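Local coordinates for exopolysaccharide biosynthesis protein (Pantoea stewartii subsp. stewartii DC283, PDB 6TGF) that modifies the glycan of the bacterial biofilm, probably as a hydrolase built on a trimeric, tailspike-like parallel beta-helix, at residues D462-E467 / S491-S496. Numbering follows the deposited sequence.
Sequences DALSLE and SWIDNS
The peptide group joining Leu466 to Glu467 has Ser491 over one face, with CB and OG of the serine both standing above the plane rather than at its edge. Ser491 CB lies 3.2 Å from Leu466 O and 3.7 Å from Leu466 CB. With chi1 at -52°, the hydroxyl swings beside its own backbone N and comes over the peptide toward Glu467; its OG is hydrogen-bonded to Cys469 N and Gln488 O, just beyond the two segments. The CB of Trp492 points away from 462-467 and its side chain touches Pro472; what reaches the strand is its backbone, Trp492 O lying 3.9 Å from Leu466 CD1. The same methyl touches Ile493, with Leu466 CD1 3.7 Å from Ile493 CG1, and the two side chains cross at about a right angle. A looser touch, 4.4 Å between Leu464 CD2 and Ile493 CD1, extends this apolar patch, which Leu473 joins by touching both leucines. Farther along, the carboxylate of Asp494 closes an Asx turn: OD1 takes Ser496 N (3.2 Å) and Ser496 OG (2.7 Å) from the same face of its plane. Asn495 hydrogen-bonds within the same subunit, ND2 to Ala475 O and Ser478 O, OD1 to Ser510 OG. While Leu464 and Leu466 face inward, Ser465 packs on Gln437 of a second subunit. Strand 493-494 pairs in parallel with 473-474, and the end of Ile493 reaches the inward-facing leucines of strand 458-467: apolar contact between different faces inside a parallel beta-helix, as in phage tailspikes.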
# COMPACT_ATOMS: atom_id res chain seq x y z
N ASP B 462 -3.33 -2.77 11.30
CA ASP B 462 -2.54 -1.53 11.49
C ASP B 462 -3.47 -0.32 11.39
O ASP B 462 -4.22 -0.23 10.39
CB ASP B 462 -1.42 -1.40 10.45
CG ASP B 462 -0.30 -2.41 10.60
OD1 ASP B 462 -0.06 -2.87 11.74
OD2 ASP B 462 0.33 -2.73 9.58
N ALA B 463 -3.41 0.58 12.38
CA ALA B 463 -4.06 1.91 12.38
C ALA B 463 -5.58 1.76 12.19
O ALA B 463 -6.15 2.49 11.36
CB ALA B 463 -3.45 2.78 11.31
N LEU B 464 -6.21 0.85 12.94
CA LEU B 464 -7.69 0.79 13.07
C LEU B 464 -8.10 1.75 14.19
O LEU B 464 -7.47 1.71 15.27
CB LEU B 464 -8.14 -0.64 13.37
CG LEU B 464 -9.66 -0.85 13.45
CD1 LEU B 464 -10.33 -0.56 12.12
CD2 LEU B 464 -9.99 -2.27 13.91
N SER B 465 -9.09 2.61 13.92
CA SER B 465 -9.67 3.56 14.90
C SER B 465 -11.16 3.26 15.07
O SER B 465 -11.90 3.33 14.07
CB SER B 465 -9.45 4.99 14.46
OG SER B 465 -8.06 5.29 14.43
N LEU B 466 -11.57 2.90 16.29
CA LEU B 466 -13.00 2.82 16.71
C LEU B 466 -13.26 3.96 17.71
O LEU B 466 -12.58 3.98 18.75
CB LEU B 466 -13.26 1.45 17.34
CG LEU B 466 -12.88 0.24 16.49
CD1 LEU B 466 -12.93 -1.04 17.32
CD2 LEU B 466 -13.79 0.12 15.28
N GLU B 467 -14.16 4.88 17.37
CA GLU B 467 -14.50 6.07 18.21
C GLU B 467 -16.02 6.14 18.39
O GLU B 467 -16.74 6.18 17.38
CB GLU B 467 -13.97 7.35 17.56
CG GLU B 467 -12.46 7.41 17.49
CD GLU B 467 -11.89 8.81 17.28
OE1 GLU B 467 -10.66 8.98 17.46
OE2 GLU B 467 -12.66 9.73 16.94
N SER B 491 -15.37 2.74 22.90
CA SER B 491 -15.20 1.75 21.81
C SER B 491 -14.14 0.73 22.25
O SER B 491 -13.19 1.14 22.94
CB SER B 491 -14.81 2.41 20.51
OG SER B 491 -15.70 3.46 20.19
N TRP B 492 -14.29 -0.54 21.87
CA TRP B 492 -13.28 -1.59 22.16
C TRP B 492 -13.42 -2.79 21.21
O TRP B 492 -14.41 -2.85 20.46
CB TRP B 492 -13.33 -2.02 23.64
CG TRP B 492 -14.64 -2.60 24.10
CD1 TRP B 492 -15.84 -1.97 24.19
CD2 TRP B 492 -14.85 -3.94 24.58
NE1 TRP B 492 -16.79 -2.82 24.67
CE2 TRP B 492 -16.22 -4.04 24.93
CE3 TRP B 492 -14.03 -5.06 24.74
CZ2 TRP B 492 -16.78 -5.22 25.42
CZ3 TRP B 492 -14.58 -6.23 25.23
CH2 TRP B 492 -15.94 -6.30 25.56
N ILE B 493 -12.43 -3.68 21.24
CA ILE B 493 -12.39 -4.96 20.47
C ILE B 493 -12.50 -6.11 21.47
O ILE B 493 -11.59 -6.24 22.32
CB ILE B 493 -11.10 -5.05 19.62
CG1 ILE B 493 -10.96 -3.85 18.68
CG2 ILE B 493 -11.05 -6.37 18.87
CD1 ILE B 493 -9.57 -3.70 18.08
N ASP B 494 -13.57 -6.90 21.38
CA ASP B 494 -13.80 -8.11 22.21
C ASP B 494 -13.07 -9.28 21.55
O ASP B 494 -13.62 -9.86 20.59
CB ASP B 494 -15.30 -8.38 22.39
CG ASP B 494 -15.62 -9.46 23.41
OD1 ASP B 494 -14.69 -10.19 23.80
OD2 ASP B 494 -16.79 -9.55 23.80
N ASN B 495 -11.86 -9.61 22.04
CA ASN B 495 -11.01 -10.71 21.53
C ASN B 495 -11.05 -11.88 22.52
O ASN B 495 -10.02 -12.57 22.67
CB ASN B 495 -9.58 -10.22 21.26
CG ASN B 495 -8.75 -11.17 20.42
OD1 ASN B 495 -7.53 -11.10 20.43
ND2 ASN B 495 -9.40 -12.05 19.68
N SER B 496 -12.21 -12.10 23.16
CA SER B 496 -12.43 -13.15 24.19
C SER B 496 -12.70 -14.50 23.51
O SER B 496 -12.57 -14.57 22.28
CB SER B 496 -13.56 -12.76 25.12
OG SER B 496 -14.81 -12.79 24.44